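Local coordinates for protein endoglucanase A (Clostridium cellulolyticum, PDB 1EDG) that hydrolyses internal beta-1,4-glucosidic bonds of cellulose with a family 5 glycoside hydrolase catalytic domain built on a TIM barrel, at residues N37-N43 with Y53-S58; L316-V320 with F364-I368; L339-N343 with F352-R357. All blocks are in the same frame, centred on the assembly; numbering follows the deposited sequence.

Contact 1 of 3, residues N37-N43 with Y53-S58; sequences NTFDAFN and YETSWS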
loop_
_atom_site.group_PDB
_atom_site.type_symbol
_atom_site.label_atom_id
_atom_site.label_comp_id
_atom_site.label_asym_id
_atom_site.label_seq_id
_atom_site.Cartn_x
_atom_site.Cartn_y
_atom_site.Cartn_z
ATOM N N ASN A 37 -4.255 -10.124 2.208
ATOM C CA ASN A 37 -5.314 -11.001 2.721
ATOM C C ASN A 37 -4.913 -11.768 3.978
ATOM O O ASN A 37 -5.304 -12.922 4.160
ATOM C CB ASN A 37 -5.795 -11.976 1.635
ATOM C CG ASN A 37 -6.742 -11.329 0.625
ATOM O OD1 ASN A 37 -6.930 -10.109 0.610
ATOM N ND2 ASN A 37 -7.326 -12.150 -0.241
ATOM N N THR A 38 -4.158 -11.117 4.853
ATOM C CA THR A 38 -3.690 -11.723 6.095
ATOM C C THR A 38 -4.280 -11.001 7.314
ATOM O O THR A 38 -5.444 -11.238 7.656
ATOM C CB THR A 38 -2.156 -11.747 6.115
ATOM O OG1 THR A 38 -1.703 -12.342 4.896
ATOM C CG2 THR A 38 -1.618 -12.568 7.274
ATOM N N PHE A 39 -3.533 -10.085 7.931
ATOM C CA PHE A 39 -4.056 -9.362 9.090
ATOM C C PHE A 39 -5.193 -8.399 8.725
ATOM O O PHE A 39 -5.858 -7.848 9.612
ATOM C CB PHE A 39 -2.938 -8.633 9.824
ATOM C CG PHE A 39 -1.939 -9.556 10.464
ATOM C CD1 PHE A 39 -2.294 -10.330 11.564
ATOM C CD2 PHE A 39 -0.645 -9.659 9.968
ATOM C CE1 PHE A 39 -1.377 -11.191 12.166
ATOM C CE2 PHE A 39 0.282 -10.519 10.563
ATOM C CZ PHE A 39 -0.087 -11.287 11.665
ATOM N N ASP A 40 -5.403 -8.204 7.424
ATOM C CA ASP A 40 -6.466 -7.345 6.898
ATOM C C ASP A 40 -7.828 -8.045 6.784
ATOM O O ASP A 40 -8.843 -7.399 6.485
ATOM C CB ASP A 40 -6.075 -6.705 5.544
ATOM C CG ASP A 40 -5.393 -7.679 4.583
ATOM O OD1 ASP A 40 -4.378 -8.281 4.966
ATOM O OD2 ASP A 40 -5.837 -7.799 3.425
ATOM N N ALA A 41 -7.851 -9.360 6.998
ATOM C CA ALA A 41 -9.100 -10.118 6.931
ATOM C C ALA A 41 -10.008 -9.646 8.076
ATOM O O ALA A 41 -9.544 -9.468 9.204
ATOM C CB ALA A 41 -8.822 -11.611 7.056
ATOM N N PHE A 42 -11.289 -9.427 7.785
ATOM C CA PHE A 42 -12.218 -8.961 8.815
ATOM C C PHE A 42 -13.465 -9.826 8.982
ATOM O O PHE A 42 -14.384 -9.458 9.713
ATOM C CB PHE A 42 -12.607 -7.498 8.575
ATOM C CG PHE A 42 -13.281 -7.251 7.260
ATOM C CD1 PHE A 42 -14.661 -7.363 7.137
ATOM C CD2 PHE A 42 -12.540 -6.897 6.141
ATOM C CE1 PHE A 42 -15.286 -7.122 5.916
ATOM C CE2 PHE A 42 -13.157 -6.656 4.925
ATOM C CZ PHE A 42 -14.530 -6.769 4.809
ATOM N N ASN A 43 -13.499 -10.959 8.295
ATOM C CA ASN A 43 -14.621 -11.883 8.386
ATOM C C ASN A 43 -14.149 -13.257 7.937
ATOM O O ASN A 43 -12.978 -13.424 7.580
ATOM C CB ASN A 43 -15.824 -11.403 7.556
ATOM C CG ASN A 43 -15.526 -11.299 6.068
ATOM O OD1 ASN A 43 -14.707 -12.038 5.522
ATOM N ND2 ASN A 43 -16.213 -10.382 5.399
ATOM N N TYR A 53 -8.148 -14.813 12.419
ATOM C CA TYR A 53 -8.311 -13.813 11.376
ATOM C C TYR A 53 -7.098 -13.815 10.435
ATOM O O TYR A 53 -7.246 -13.598 9.230
ATOM C CB TYR A 53 -8.534 -12.423 11.983
ATOM C CG TYR A 53 -9.970 -12.158 12.397
ATOM C CD1 TYR A 53 -10.947 -11.884 11.444
ATOM C CD2 TYR A 53 -10.346 -12.176 13.741
ATOM C CE1 TYR A 53 -12.268 -11.630 11.813
ATOM C CE2 TYR A 53 -11.669 -11.923 14.126
ATOM C CZ TYR A 53 -12.623 -11.651 13.156
ATOM O OH TYR A 53 -13.930 -11.395 13.515
ATOM N N GLU A 54 -5.922 -14.133 10.975
ATOM C CA GLU A 54 -4.697 -14.173 10.173
ATOM C C GLU A 54 -4.728 -15.212 9.054
ATOM O O GLU A 54 -4.192 -14.978 7.971
ATOM C CB GLU A 54 -3.468 -14.427 11.052
ATOM C CG GLU A 54 -2.171 -14.529 10.241
ATOM C CD GLU A 54 -0.942 -14.806 11.077
ATOM O OE1 GLU A 54 -1.054 -14.999 12.305
ATOM O OE2 GLU A 54 0.159 -14.825 10.499
ATOM N N THR A 55 -5.352 -16.359 9.321
ATOM C CA THR A 55 -5.437 -17.443 8.344
ATOM C C THR A 55 -6.788 -17.513 7.630
ATOM O O THR A 55 -6.944 -18.241 6.641
ATOM C CB THR A 55 -5.160 -18.793 9.025
ATOM O OG1 THR A 55 -6.109 -18.987 10.080
ATOM C CG2 THR A 55 -3.765 -18.807 9.625
ATOM N N SER A 56 -7.756 -16.738 8.114
ATOM C CA SER A 56 -9.099 -16.720 7.542
ATOM C C SER A 56 -9.153 -16.629 6.014
ATOM O O SER A 56 -9.853 -17.419 5.360
ATOM C CB SER A 56 -9.914 -15.583 8.161
ATOM O OG SER A 56 -11.253 -15.626 7.700
ATOM N N TRP A 57 -8.455 -15.652 5.445
ATOM C CA TRP A 57 -8.439 -15.477 3.996
ATOM C C TRP A 57 -7.162 -16.025 3.356
ATOM O O TRP A 57 -7.178 -16.450 2.204
ATOM C CB TRP A 57 -8.561 -13.996 3.620
ATOM C CG TRP A 57 -9.836 -13.319 4.005
ATOM C CD1 TRP A 57 -10.933 -13.884 4.593
ATOM C CD2 TRP A 57 -10.150 -11.931 3.824
ATOM N NE1 TRP A 57 -11.909 -12.934 4.787
ATOM C CE2 TRP A 57 -11.455 -11.726 4.324
ATOM C CE3 TRP A 57 -9.451 -10.839 3.285
ATOM C CZ2 TRP A 57 -12.080 -10.474 4.302
ATOM C CZ3 TRP A 57 -10.072 -9.593 3.264
ATOM C CH2 TRP A 57 -11.375 -9.422 3.770
ATOM N N SER A 58 -6.059 -15.978 4.093
ATOM C CA SER A 58 -4.771 -16.436 3.583
ATOM C C SER A 58 -4.633 -17.954 3.552
ATOM O O SER A 58 -4.004 -18.511 2.652
ATOM C CB SER A 58 -3.647 -15.848 4.426
ATOM O OG SER A 58 -3.685 -16.372 5.738
HETATM O O HOH W 1 -6.497 -14.107 6.396
HETATM O O HOH W 2 -6.285 -15.074 -0.187
#
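The carbonyl oxygen of N43 takes the hydroxyl of S56, OG to O 2.8 Å. Beside it, the amide oxygen OD1 of N43 accepts the indole N-H of W57, NE1 to OD1 3.0 Å; the oxygen lies almost in the indole plane, but the bond is bent, 139° at the hydrogen. With chi1 at 62°, N43 folds its amide back to this ring edge. A41 covers one face of the indole, a CH-pi contact with CA 3.6 Å from the centroid of the six-membered ring. The far edge of that ring turns toward the face of F42 in an offset edge-to-face pair, planes at 68°. All this happens in the loop that follows the first strand of the TIM barrel, 32-34, where a type I beta turn, T38 to A41, packs against the short, weakly bonded helix 53-56. At the other end of the contact, E54 extends beside T38 and F39, CG 3.6 Å from T38 CG2; its carboxylate makes a salt bridge to R102 and a hydrogen bond to T62. One water takes W57 N at 2.7 Å and faces the carbonyls of N37 and Y53; a second joins N37 ND2 to W57 O.

Contact 2 of 3, residues L316-V320 with F364-I368; sequences LKTRV and FPEII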
loop_
_atom_site.group_PDB
_atom_site.type_symbol
_atom_site.label_atom_id
_atom_site.label_comp_id
_atom_site.label_asym_id
_atom_site.label_seq_id
_atom_site.Cartn_x
_atom_site.Cartn_y
_atom_site.Cartn_z
ATOM N N LEU A 316 1.186 -15.074 -18.910
ATOM C CA LEU A 316 2.512 -14.844 -18.347
ATOM C C LEU A 316 3.315 -13.758 -19.057
ATOM O O LEU A 316 3.695 -12.768 -18.439
ATOM C CB LEU A 316 3.332 -16.139 -18.355
ATOM C CG LEU A 316 4.118 -16.564 -17.110
ATOM C CD1 LEU A 316 5.264 -17.462 -17.530
ATOM C CD2 LEU A 316 4.654 -15.381 -16.337
ATOM N N LYS A 317 3.572 -13.944 -20.349
ATOM C CA LYS A 317 4.369 -12.984 -21.105
ATOM C C LYS A 317 3.857 -11.553 -20.992
ATOM O O LYS A 317 4.632 -10.635 -20.700
ATOM C CB LYS A 317 4.463 -13.395 -22.577
ATOM C CG LYS A 317 5.364 -12.490 -23.424
ATOM C CD LYS A 317 5.537 -13.056 -24.830
ATOM C CE LYS A 317 6.388 -12.150 -25.716
ATOM N NZ LYS A 317 5.644 -10.946 -26.191
ATOM N N THR A 318 2.557 -11.372 -21.203
ATOM C CA THR A 318 1.951 -10.044 -21.128
ATOM C C THR A 318 2.116 -9.441 -19.732
ATOM O O THR A 318 2.403 -8.250 -19.600
ATOM C CB THR A 318 0.462 -10.091 -21.524
ATOM O OG1 THR A 318 0.341 -10.687 -22.826
ATOM C CG2 THR A 318 -0.130 -8.690 -21.562
ATOM N N ARG A 319 1.975 -10.265 -18.695
ATOM C CA ARG A 319 2.137 -9.776 -17.329
ATOM C C ARG A 319 3.596 -9.436 -17.006
ATOM O O ARG A 319 3.863 -8.484 -16.268
ATOM C CB ARG A 319 1.549 -10.753 -16.301
ATOM C CG ARG A 319 0.016 -10.836 -16.343
ATOM C CD ARG A 319 -0.585 -11.374 -15.034
ATOM N NE ARG A 319 -0.151 -12.736 -14.714
ATOM C CZ ARG A 319 -0.037 -13.220 -13.481
ATOM N NH1 ARG A 319 -0.323 -12.461 -12.434
ATOM N NH2 ARG A 319 0.380 -14.463 -13.289
ATOM N N VAL A 320 4.539 -10.189 -17.568
ATOM C CA VAL A 320 5.957 -9.902 -17.338
ATOM C C VAL A 320 6.279 -8.538 -17.968
ATOM O O VAL A 320 6.915 -7.681 -17.342
ATOM C CB VAL A 320 6.879 -10.983 -17.965
ATOM C CG1 VAL A 320 8.346 -10.551 -17.861
ATOM C CG2 VAL A 320 6.682 -12.318 -17.251
ATOM N N PHE A 364 5.348 -17.293 -10.277
ATOM C CA PHE A 364 5.539 -16.643 -11.579
ATOM C C PHE A 364 6.811 -15.822 -11.409
ATOM O O PHE A 364 6.784 -14.594 -11.515
ATOM C CB PHE A 364 4.355 -15.722 -11.893
ATOM C CG PHE A 364 3.018 -16.406 -11.823
ATOM C CD1 PHE A 364 2.577 -17.211 -12.872
ATOM C CD2 PHE A 364 2.199 -16.248 -10.708
ATOM C CE1 PHE A 364 1.334 -17.852 -12.810
ATOM C CE2 PHE A 364 0.959 -16.881 -10.635
ATOM C CZ PHE A 364 0.523 -17.684 -11.685
ATOM N N PRO A 365 7.959 -16.501 -11.214
ATOM C CA PRO A 365 9.243 -15.827 -11.012
ATOM C C PRO A 365 9.687 -14.810 -12.060
ATOM O O PRO A 365 10.322 -13.818 -11.706
ATOM C CB PRO A 365 10.224 -16.990 -10.856
ATOM C CG PRO A 365 9.636 -18.049 -11.721
ATOM C CD PRO A 365 8.160 -17.953 -11.402
ATOM N N GLU A 366 9.339 -15.028 -13.326
ATOM C CA GLU A 366 9.730 -14.098 -14.390
ATOM C C GLU A 366 9.157 -12.702 -14.147
ATOM O O GLU A 366 9.821 -11.700 -14.414
ATOM C CB GLU A 366 9.287 -14.597 -15.764
ATOM C CG GLU A 366 9.935 -15.903 -16.216
ATOM C CD GLU A 366 9.126 -17.140 -15.852
ATOM O OE1 GLU A 366 8.267 -17.075 -14.941
ATOM O OE2 GLU A 366 9.346 -18.185 -16.499
ATOM N N ILE A 367 7.929 -12.637 -13.633
ATOM C CA ILE A 367 7.291 -11.351 -13.352
ATOM C C ILE A 367 8.080 -10.620 -12.274
ATOM O O ILE A 367 8.463 -9.462 -12.451
ATOM C CB ILE A 367 5.829 -11.522 -12.859
ATOM C CG1 ILE A 367 4.949 -12.086 -13.980
ATOM C CG2 ILE A 367 5.276 -10.178 -12.365
ATOM C CD1 ILE A 367 3.533 -12.447 -13.525
ATOM N N ILE A 368 8.380 -11.315 -11.181
ATOM C CA ILE A 368 9.102 -10.678 -10.087
ATOM C C ILE A 368 10.570 -10.348 -10.419
ATOM O O ILE A 368 11.106 -9.337 -9.945
ATOM C CB ILE A 368 8.906 -11.429 -8.718
ATOM C CG1 ILE A 368 10.193 -12.060 -8.226
ATOM C CG2 ILE A 368 7.748 -12.415 -8.783
ATOM C CD1 ILE A 368 10.908 -11.184 -7.250
#
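R319 points one end of its guanidinium at the F364 ring. NH2 sits over the middle of the ring, 3.5 Å from CD1 and nearly the same from the other five carbons, while the two planes stand 80° apart. This is a cation-pi contact with the group end-on rather than stacked: CZ is 4.6 Å from the ring centroid and only 4° off its normal. A bend at chi3 (-61°) turns the guanidinium toward the ring. I367 comes at the same group from another direction, laying its CD1 over one guanidinium face, 3.7 Å from R319 CZ. Lower on that isoleucine, CG1 meets V320 CG2 at 3.7 Å, and L316 CD2 touches the same carbon more loosely at 4.1 Å. V320 CG2 also rests against E366 CB, at 3.8 Å.

The two partners are the starts of helices 316-332 and 365-374: the first is the beta-alpha-beta crossover helix that connects parallel barrel strands 303-308 and 336-339, the second follows the hairpin strand 361-362. F364 is the N-cap residue of the second helix, and its ring faces R319.

No hydrogen bond crosses between the segments. R319 finds its hydrogen-bond partner in the carbonyl of A310, so the positive group is probably stabilised by that carbonyl and the aromatic face, with D312 adding a long, weak ion pair, while aliphatic packing supplies the rest of the contact.

Contact 3 of 3, residues L339-N343 with F352-R357; sequences LWDNN and FGFFDR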
loop_
_atom_site.group_PDB
_atom_site.type_symbol
_atom_site.label_atom_id
_atom_site.label_comp_id
_atom_site.label_asym_id
_atom_site.label_seq_id
_atom_site.Cartn_x
_atom_site.Cartn_y
_atom_site.Cartn_z
ATOM N N LEU A 339 4.100 -4.475 -4.645
ATOM C CA LEU A 339 3.248 -5.507 -5.236
ATOM C C LEU A 339 2.174 -6.005 -4.267
ATOM O O LEU A 339 2.457 -6.229 -3.087
ATOM C CB LEU A 339 4.127 -6.712 -5.618
ATOM C CG LEU A 339 3.881 -7.646 -6.809
ATOM C CD1 LEU A 339 4.308 -9.037 -6.414
ATOM C CD2 LEU A 339 2.476 -7.647 -7.280
ATOM N N TRP A 340 0.942 -6.152 -4.748
ATOM C CA TRP A 340 -0.123 -6.697 -3.901
ATOM C C TRP A 340 -0.097 -8.214 -4.137
ATOM O O TRP A 340 -0.189 -8.673 -5.282
ATOM C CB TRP A 340 -1.500 -6.150 -4.287
ATOM C CG TRP A 340 -2.626 -6.777 -3.469
ATOM C CD1 TRP A 340 -3.534 -7.709 -3.896
ATOM C CD2 TRP A 340 -2.929 -6.525 -2.088
ATOM N NE1 TRP A 340 -4.378 -8.055 -2.865
ATOM C CE2 TRP A 340 -4.032 -7.345 -1.747
ATOM C CE3 TRP A 340 -2.379 -5.685 -1.107
ATOM C CZ2 TRP A 340 -4.596 -7.349 -0.461
ATOM C CZ3 TRP A 340 -2.940 -5.686 0.172
ATOM C CH2 TRP A 340 -4.040 -6.517 0.481
ATOM N N ASP A 341 0.044 -8.978 -3.062
ATOM C CA ASP A 341 0.093 -10.432 -3.156
ATOM C C ASP A 341 -0.867 -10.994 -2.112
ATOM O O ASP A 341 -0.645 -10.836 -0.909
ATOM C CB ASP A 341 1.521 -10.910 -2.883
ATOM C CG ASP A 341 1.751 -12.364 -3.285
ATOM O OD1 ASP A 341 0.788 -13.156 -3.319
ATOM O OD2 ASP A 341 2.916 -12.709 -3.556
ATOM N N ASN A 342 -1.935 -11.643 -2.572
ATOM C CA ASN A 342 -2.933 -12.205 -1.661
ATOM C C ASN A 342 -2.883 -13.720 -1.454
ATOM O O ASN A 342 -3.789 -14.293 -0.843
ATOM C CB ASN A 342 -4.347 -11.765 -2.065
ATOM C CG ASN A 342 -4.789 -12.338 -3.397
ATOM O OD1 ASN A 342 -4.054 -13.083 -4.047
ATOM N ND2 ASN A 342 -5.994 -11.978 -3.821
ATOM N N ASN A 343 -1.842 -14.368 -1.976
ATOM C CA ASN A 343 -1.654 -15.820 -1.830
ATOM C C ASN A 343 -2.791 -16.660 -2.440
ATOM O O ASN A 343 -2.937 -17.844 -2.131
ATOM C CB ASN A 343 -1.461 -16.166 -0.343
ATOM C CG ASN A 343 -0.941 -17.582 -0.119
ATOM O OD1 ASN A 343 -1.421 -18.294 0.772
ATOM N ND2 ASN A 343 0.072 -17.980 -0.885
ATOM N N PHE A 352 -4.280 -12.705 -7.292
ATOM C CA PHE A 352 -3.111 -11.855 -7.067
ATOM C C PHE A 352 -2.078 -12.659 -6.293
ATOM O O PHE A 352 -1.343 -12.123 -5.467
ATOM C CB PHE A 352 -3.475 -10.588 -6.278
ATOM C CG PHE A 352 -4.092 -9.498 -7.113
ATOM C CD1 PHE A 352 -3.341 -8.828 -8.071
ATOM C CD2 PHE A 352 -5.419 -9.130 -6.928
ATOM C CE1 PHE A 352 -3.896 -7.812 -8.826
ATOM C CE2 PHE A 352 -5.986 -8.111 -7.681
ATOM C CZ PHE A 352 -5.223 -7.453 -8.632
ATOM N N GLY A 353 -2.061 -13.967 -6.512
ATOM C CA GLY A 353 -1.094 -14.798 -5.824
ATOM C C GLY A 353 0.191 -14.849 -6.629
ATOM O O GLY A 353 0.146 -15.073 -7.841
ATOM N N PHE A 354 1.318 -14.588 -5.976
ATOM C CA PHE A 354 2.626 -14.633 -6.635
ATOM C C PHE A 354 3.565 -15.517 -5.813
ATOM O O PHE A 354 4.117 -16.491 -6.324
ATOM C CB PHE A 354 3.223 -13.222 -6.799
ATOM C CG PHE A 354 2.417 -12.317 -7.693
ATOM C CD1 PHE A 354 2.571 -12.364 -9.075
ATOM C CD2 PHE A 354 1.483 -11.433 -7.152
ATOM C CE1 PHE A 354 1.806 -11.551 -9.908
ATOM C CE2 PHE A 354 0.714 -10.616 -7.974
ATOM C CZ PHE A 354 0.872 -10.673 -9.357
ATOM N N PHE A 355 3.709 -15.207 -4.529
ATOM C CA PHE A 355 4.577 -15.980 -3.647
ATOM C C PHE A 355 3.773 -17.112 -3.007
ATOM O O PHE A 355 2.809 -16.858 -2.273
ATOM C CB PHE A 355 5.161 -15.070 -2.564
ATOM C CG PHE A 355 6.048 -15.780 -1.573
ATOM C CD1 PHE A 355 7.297 -16.258 -1.950
ATOM C CD2 PHE A 355 5.656 -15.918 -0.248
ATOM C CE1 PHE A 355 8.141 -16.859 -1.022
ATOM C CE2 PHE A 355 6.491 -16.521 0.690
ATOM C CZ PHE A 355 7.739 -16.990 0.302
ATOM N N ASP A 356 4.135 -18.353 -3.319
ATOM C CA ASP A 356 3.446 -19.503 -2.746
ATOM C C ASP A 356 3.976 -19.670 -1.330
ATOM O O ASP A 356 5.066 -20.209 -1.121
ATOM C CB ASP A 356 3.719 -20.765 -3.570
ATOM C CG ASP A 356 2.799 -21.917 -3.196
ATOM O OD1 ASP A 356 1.638 -21.928 -3.652
ATOM O OD2 ASP A 356 3.233 -22.812 -2.447
ATOM N N ARG A 357 3.222 -19.166 -0.358
ATOM C CA ARG A 357 3.620 -19.229 1.048
ATOM C C ARG A 357 3.769 -20.649 1.586
ATOM O O ARG A 357 4.505 -20.889 2.543
ATOM C CB ARG A 357 2.655 -18.402 1.910
ATOM C CG ARG A 357 3.032 -16.917 1.953
ATOM C CD ARG A 357 1.906 -15.976 1.533
ATOM N NE ARG A 357 1.102 -15.543 2.665
ATOM C CZ ARG A 357 0.321 -14.464 2.692
ATOM N NH1 ARG A 357 0.201 -13.648 1.649
ATOM N NH2 ARG A 357 -0.369 -14.211 3.783
HETATM O O HOH W 3 0.284 -20.838 -0.747
#
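The F354 ring carries L339 CD1 over one face, 4.2 Å from its centroid, while W340 O and the D341 carboxylate carbon lie at its edge. W340 turns its own edge toward the face of F352 in an offset edge-to-face pair, CD1 to CG 3.7 Å, planes at 83°. N343 and R357 are stacked: the N343 amide lies 22° from parallel to the guanidinium, whose NH2 bonds T38 OG1, and N343 CB sits over a face of that group, 3.6 Å from NH1. D341 O lies at the guanidinium edge.

Here the chain leaves the eighth barrel strand, 336-339, and the loop beyond it packs on the segment leading into the hairpin of 355-356 and 361-362. D341 centres the polar network. Its OD2 receives F355 N at 2.8 Å on the syn lone pair, and also bonds W33 NE1. Its OD1 receives F354 N, 3.1 Å away, and N343 N; the two come from opposite faces of the carboxylate, and the N343 bond closes an Asx turn. With CG anti to the backbone N (chi1 -166°), the carboxylate reaches across to the neighbouring segment, and several N-H groups fix its rotation. N342 N donates to F352 O at 3.0 Å, from well above the carbonyl plane. N343 ND2 bonds F355 O weakly and donates to a water 2.9 Å away, while W340 O is buried without a polar partner.

In the fold
From the N terminus, the chain runs through the first barrel strand, 32-34, and contact 1 closes the loop after it against helix 53-56. Strands two to seven follow before contact 2 opens on helix 316-332. Contact 3 joins the exit of the eighth strand, 336-339, to the approach of the hairpin, and helix 365-374 closes contact 2, so contact 3 is nested inside contact 2. Contact 1 precedes both. Since the closed barrel sets strands 1 and 8 side by side, contacts 1 and 3 meet: R357 NH2 probably bonds T38 OG1 at 2.6 Å. Contacts 2 and 3 meet where R319, F364 and I367 pack on F354 and F364 touches G353; contacts 1 and 2 do not touch.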